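Local coordinates for protein putative aminotransferase (Actinomadura melliaura, PDB 4ZWV) that probably acts as a pyridoxal 5'-phosphate-dependent sugar aminotransferase in the biosynthesis of the aminopentose of the indolocarbazole AT2433, at residues T80-L92 with V320-H332. Numbering follows the deposited sequence.
Sequences TPLTFEATNWAIL and VSRRNDEHSCVAH
Asn324 turns CG anti to its carbonyl carbon (chi1 -63°), carrying its amide to the start of helix 85-93, while Glu85, bent at chi2 (81°), folds its carboxylate back toward His327. The contact joins the large, pyridoxal-phosphate-binding domain of this DegT/DnrJ/EryC1 aminotransferase, of the fold-type I class, to the loop that follows helix 303-312. Three bonds cross to Asn324. Its backbone N donates to Pro81 O (2.9 Å), its OD1 accepts from Asn88 ND2 (2.8 Å), and its ND2 makes a weak bond to Thr83 O besides one to Arg322 O of its own loop. The Asn88 and Asn324 amides stand almost perpendicular, and Asn88, whose OD1 is bonded to Ser79, also donates through ND2 to Thr80 O, which fixes its rotation. Pro81 lays CB against Asp325 OD1 at 3.4 Å; that carboxylate is held side-on by Arg323. His327 NE2 meets the anti lone pair of Glu85 OE2 (2.8 Å), near the imidazole plane, and Tyr230 of the second subunit is hydrogen-bonded to the same oxygen, placing this His-carboxylate pair at the subunit interface. Farther along the helix, Trp89, tied through NE1 to Tyr217 of that subunit, brings CZ2 within 3.6 Å of His327 CD2, the rings oblique. Phe84 lies near the cofactor-binding residues Thr58 and His164. Cys329 SG makes an oblique sulfur-aromatic contact with the six-membered ring of Trp89, 3.6 Å from CH2.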
loop_
_atom_site.group_PDB
_atom_site.type_symbol
_atom_site.label_atom_id
_atom_site.label_comp_id
_atom_site.label_asym_id
_atom_site.label_seq_id
_atom_site.Cartn_x
_atom_site.Cartn_y
_atom_site.Cartn_z
ATOM N N THR A 80 2.157 -20.516 -9.450
ATOM C CA THR A 80 2.073 -21.703 -8.601
ATOM C C THR A 80 1.437 -21.321 -7.263
ATOM O O THR A 80 1.510 -20.165 -6.839
ATOM C CB THR A 80 3.459 -22.359 -8.365
ATOM O OG1 THR A 80 3.289 -23.746 -8.055
ATOM C CG2 THR A 80 4.196 -21.701 -7.216
ATOM N N PRO A 81 0.778 -22.284 -6.602
ATOM C CA PRO A 81 0.191 -21.977 -5.298
ATOM C C PRO A 81 1.161 -22.122 -4.134
ATOM O O PRO A 81 0.794 -21.755 -3.017
ATOM C CB PRO A 81 -0.950 -22.986 -5.170
ATOM C CG PRO A 81 -0.537 -24.138 -6.018
ATOM C CD PRO A 81 0.357 -23.604 -7.115
ATOM N N LEU A 82 2.367 -22.622 -4.384
ATOM C CA LEU A 82 3.357 -22.757 -3.324
ATOM C C LEU A 82 4.135 -21.449 -3.242
ATOM O O LEU A 82 5.272 -21.326 -3.719
ATOM C CB LEU A 82 4.272 -23.952 -3.577
ATOM C CG LEU A 82 5.227 -24.249 -2.416
ATOM C CD1 LEU A 82 4.440 -24.621 -1.169
ATOM C CD2 LEU A 82 6.197 -25.356 -2.776
ATOM N N THR A 83 3.505 -20.461 -2.623
ATOM C CA THR A 83 4.123 -19.165 -2.424
ATOM C C THR A 83 3.355 -18.432 -1.341
ATOM O O THR A 83 2.356 -18.947 -0.822
ATOM C CB THR A 83 4.150 -18.330 -3.725
ATOM O OG1 THR A 83 4.823 -17.083 -3.492
ATOM C CG2 THR A 83 2.746 -18.068 -4.227
ATOM N N PHE A 84 3.835 -17.247 -0.983
ATOM C CA PHE A 84 3.120 -16.410 -0.031
ATOM C C PHE A 84 1.902 -15.847 -0.759
ATOM O O PHE A 84 1.947 -15.611 -1.969
ATOM C CB PHE A 84 4.008 -15.290 0.514
ATOM C CG PHE A 84 3.317 -14.408 1.513
ATOM C CD1 PHE A 84 2.818 -14.941 2.690
ATOM C CD2 PHE A 84 3.172 -13.048 1.275
ATOM C CE1 PHE A 84 2.178 -14.141 3.622
ATOM C CE2 PHE A 84 2.535 -12.238 2.205
ATOM C CZ PHE A 84 2.035 -12.787 3.379
ATOM N N GLU A 85 0.815 -15.635 -0.021
ATOM C CA GLU A 85 -0.461 -15.270 -0.634
ATOM C C GLU A 85 -0.391 -14.000 -1.484
ATOM O O GLU A 85 -1.128 -13.871 -2.461
ATOM C CB GLU A 85 -1.539 -15.107 0.440
ATOM C CG GLU A 85 -2.144 -16.423 0.946
ATOM C CD GLU A 85 -1.296 -17.129 2.001
ATOM O OE1 GLU A 85 -0.182 -16.660 2.331
ATOM O OE2 GLU A 85 -1.774 -18.160 2.524
ATOM N N ALA A 86 0.489 -13.073 -1.121
ATOM C CA ALA A 86 0.632 -11.825 -1.875
ATOM C C ALA A 86 0.824 -12.046 -3.371
ATOM O O ALA A 86 0.269 -11.305 -4.180
ATOM C CB ALA A 86 1.800 -11.017 -1.334
ATOM N N THR A 87 1.614 -13.057 -3.732
ATOM C CA THR A 87 1.905 -13.338 -5.135
ATOM C C THR A 87 0.624 -13.505 -5.928
ATOM O O THR A 87 0.437 -12.940 -7.007
ATOM C CB THR A 87 2.732 -14.625 -5.281
ATOM O OG1 THR A 87 3.902 -14.536 -4.459
ATOM C CG2 THR A 87 3.128 -14.843 -6.735
ATOM N N ASN A 88 -0.283 -14.275 -5.355
ATOM C CA ASN A 88 -1.500 -14.635 -6.054
ATOM C C ASN A 88 -2.642 -13.671 -5.814
ATOM O O ASN A 88 -3.467 -13.458 -6.701
ATOM C CB ASN A 88 -1.881 -16.061 -5.666
ATOM C CG ASN A 88 -0.901 -17.046 -6.238
ATOM O OD1 ASN A 88 -0.629 -16.978 -7.429
ATOM N ND2 ASN A 88 -0.297 -17.902 -5.402
ATOM N N TRP A 89 -2.700 -13.052 -4.638
ATOM C CA TRP A 89 -3.777 -12.101 -4.436
ATOM C C TRP A 89 -3.570 -10.842 -5.283
ATOM O O TRP A 89 -4.549 -10.199 -5.669
ATOM C CB TRP A 89 -3.911 -11.736 -2.959
ATOM C CG TRP A 89 -4.370 -12.855 -2.007
ATOM C CD1 TRP A 89 -4.519 -12.713 -0.656
ATOM C CD2 TRP A 89 -4.731 -14.238 -2.299
ATOM N NE1 TRP A 89 -4.939 -13.890 -0.085
ATOM C CE2 TRP A 89 -5.074 -14.841 -1.065
ATOM C CE3 TRP A 89 -4.798 -15.018 -3.470
ATOM C CZ2 TRP A 89 -5.481 -16.180 -0.964
ATOM C CZ3 TRP A 89 -5.196 -16.361 -3.364
ATOM C CH2 TRP A 89 -5.529 -16.924 -2.121
ATOM N N ALA A 90 -2.321 -10.507 -5.587
ATOM C CA ALA A 90 -2.053 -9.402 -6.519
ATOM C C ALA A 90 -2.718 -9.651 -7.873
ATOM O O ALA A 90 -3.231 -8.717 -8.497
ATOM C CB ALA A 90 -0.546 -9.200 -6.689
ATOM N N ILE A 91 -2.716 -10.908 -8.315
ATOM C CA ILE A 91 -3.368 -11.286 -9.571
ATOM C C ILE A 91 -4.872 -11.044 -9.505
ATOM O O ILE A 91 -5.454 -10.473 -10.429
ATOM C CB ILE A 91 -3.106 -12.773 -9.920
ATOM C CG1 ILE A 91 -1.601 -13.007 -10.102
ATOM C CG2 ILE A 91 -3.891 -13.176 -11.188
ATOM C CD1 ILE A 91 -1.227 -14.498 -10.148
ATOM N N LEU A 92 -5.497 -11.467 -8.408
ATOM C CA LEU A 92 -6.939 -11.295 -8.250
ATOM C C LEU A 92 -7.304 -9.812 -8.169
ATOM O O LEU A 92 -8.311 -9.389 -8.754
ATOM C CB LEU A 92 -7.437 -12.045 -7.011
ATOM C CG LEU A 92 -7.170 -13.551 -7.053
ATOM C CD1 LEU A 92 -7.685 -14.218 -5.794
ATOM C CD2 LEU A 92 -7.802 -14.161 -8.290
ATOM N N VAL A 320 5.953 -21.848 5.369
ATOM C CA VAL A 320 5.952 -20.409 5.191
ATOM C C VAL A 320 4.508 -19.930 4.997
ATOM O O VAL A 320 4.102 -18.900 5.533
ATOM C CB VAL A 320 6.847 -20.003 3.993
ATOM C CG1 VAL A 320 6.749 -18.503 3.723
ATOM C CG2 VAL A 320 8.292 -20.420 4.251
ATOM N N SER A 321 3.750 -20.681 4.202
ATOM C CA SER A 321 2.338 -20.408 3.953
ATOM C C SER A 321 1.584 -21.701 3.677
ATOM O O SER A 321 2.186 -22.722 3.352
ATOM C CB SER A 321 2.158 -19.460 2.759
ATOM O OG SER A 321 2.487 -18.125 3.103
ATOM N N ARG A 322 0.263 -21.648 3.794
ATOM C CA ARG A 322 -0.592 -22.713 3.273
ATOM C C ARG A 322 -0.565 -22.644 1.742
ATOM O O ARG A 322 -0.549 -21.547 1.177
ATOM C CB ARG A 322 -2.023 -22.569 3.798
ATOM C CG ARG A 322 -2.959 -23.664 3.346
ATOM C CD ARG A 322 -4.385 -23.432 3.845
ATOM N NE ARG A 322 -5.233 -24.580 3.535
ATOM C CZ ARG A 322 -6.463 -24.761 4.003
ATOM N NH1 ARG A 322 -6.998 -23.871 4.825
ATOM N NH2 ARG A 322 -7.156 -25.837 3.649
ATOM N N ARG A 323 -0.549 -23.790 1.061
ATOM C CA ARG A 323 -0.661 -23.756 -0.401
ATOM C C ARG A 323 -1.910 -22.953 -0.792
ATOM O O ARG A 323 -3.007 -23.209 -0.277
ATOM C CB ARG A 323 -0.694 -25.178 -0.993
ATOM C CG ARG A 323 -1.791 -26.090 -0.447
ATOM C CD ARG A 323 -1.669 -27.517 -1.014
ATOM N NE ARG A 323 -2.063 -27.591 -2.420
ATOM C CZ ARG A 323 -2.004 -28.707 -3.137
ATOM N NH1 ARG A 323 -1.559 -29.830 -2.574
ATOM N NH2 ARG A 323 -2.378 -28.702 -4.409
ATOM N N ASN A 324 -1.744 -21.964 -1.676
ATOM C CA ASN A 324 -2.774 -20.929 -1.840
ATOM C C ASN A 324 -4.036 -21.460 -2.517
ATOM O O ASN A 324 -5.119 -20.880 -2.370
ATOM C CB ASN A 324 -2.261 -19.741 -2.666
ATOM C CG ASN A 324 -1.092 -18.987 -2.023
ATOM O OD1 ASN A 324 -0.600 -18.033 -2.617
ATOM N ND2 ASN A 324 -0.627 -19.415 -0.849
ATOM N N ASP A 325 -3.891 -22.555 -3.261
ATOM C CA ASP A 325 -5.016 -23.115 -4.005
ATOM C C ASP A 325 -6.040 -23.785 -3.095
ATOM O O ASP A 325 -7.137 -24.110 -3.542
ATOM C CB ASP A 325 -4.519 -24.109 -5.087
ATOM C CG ASP A 325 -3.742 -25.299 -4.514
ATOM O OD1 ASP A 325 -3.028 -25.149 -3.502
ATOM O OD2 ASP A 325 -3.837 -26.402 -5.109
ATOM N N GLU A 326 -5.701 -23.957 -1.818
ATOM C CA GLU A 326 -6.643 -24.543 -0.854
ATOM C C GLU A 326 -7.568 -23.509 -0.186
ATOM O O GLU A 326 -8.522 -23.886 0.502
ATOM C CB GLU A 326 -5.884 -25.318 0.230
ATOM C CG GLU A 326 -5.380 -26.677 -0.243
ATOM C CD GLU A 326 -4.746 -27.503 0.863
ATOM O OE1 GLU A 326 -4.611 -27.013 1.999
ATOM O OE2 GLU A 326 -4.374 -28.669 0.596
ATOM N N HIS A 327 -7.282 -22.223 -0.361
ATOM C CA HIS A 327 -8.109 -21.193 0.269
ATOM C C HIS A 327 -9.490 -21.122 -0.352
ATOM O O HIS A 327 -9.646 -21.242 -1.577
ATOM C CB HIS A 327 -7.421 -19.838 0.167
ATOM C CG HIS A 327 -6.216 -19.712 1.043
ATOM N ND1 HIS A 327 -6.245 -20.007 2.389
ATOM C CD2 HIS A 327 -4.946 -19.328 0.766
ATOM C CE1 HIS A 327 -5.047 -19.797 2.906
ATOM N NE2 HIS A 327 -4.242 -19.383 1.944
ATOM N N SER A 328 -10.498 -20.898 0.485
ATOM C CA SER A 328 -11.863 -20.968 -0.017
ATOM C C SER A 328 -12.152 -19.828 -1.002
ATOM O O SER A 328 -13.007 -19.979 -1.873
ATOM C CB SER A 328 -12.866 -20.991 1.143
ATOM O OG SER A 328 -12.799 -19.817 1.919
ATOM N N CYS A 329 -11.415 -18.718 -0.912
ATOM C CA CYS A 329 -11.626 -17.616 -1.857
ATOM C C CYS A 329 -11.279 -17.998 -3.303
ATOM O O CYS A 329 -11.676 -17.306 -4.238
ATOM C CB CYS A 329 -10.828 -16.371 -1.442
ATOM S SG CYS A 329 -9.022 -16.498 -1.601
ATOM N N VAL A 330 -10.547 -19.095 -3.497
ATOM C CA VAL A 330 -10.212 -19.525 -4.856
ATOM C C VAL A 330 -10.688 -20.959 -5.106
ATOM O O VAL A 330 -10.143 -21.670 -5.947
ATOM C CB VAL A 330 -8.683 -19.391 -5.146
ATOM C CG1 VAL A 330 -8.314 -17.919 -5.353
ATOM C CG2 VAL A 330 -7.838 -20.014 -4.027
ATOM N N ALA A 331 -11.742 -21.367 -4.404
ATOM C CA ALA A 331 -12.271 -22.715 -4.587
ATOM C C ALA A 331 -12.664 -22.973 -6.044
ATOM O O ALA A 331 -12.584 -24.105 -6.518
ATOM C CB ALA A 331 -13.461 -22.944 -3.661
ATOM N N HIS A 332 -13.069 -21.925 -6.756
ATOM C CA HIS A 332 -13.513 -22.069 -8.143
ATOM C C HIS A 332 -12.364 -22.292 -9.128
ATOM O O HIS A 332 -12.599 -22.568 -10.305
ATOM C CB HIS A 332 -14.321 -20.830 -8.569
ATOM C CG HIS A 332 -13.550 -19.548 -8.499
ATOM N ND1 HIS A 332 -13.136 -18.995 -7.308
ATOM C CD2 HIS A 332 -13.143 -18.696 -9.471
ATOM C CE1 HIS A 332 -12.489 -17.869 -7.547
ATOM N NE2 HIS A 332 -12.480 -17.662 -8.852
HETATM O O HOH W 1 2.578 -21.929 0.146
HETATM O O HOH W 2 1.091 -16.998 4.935
#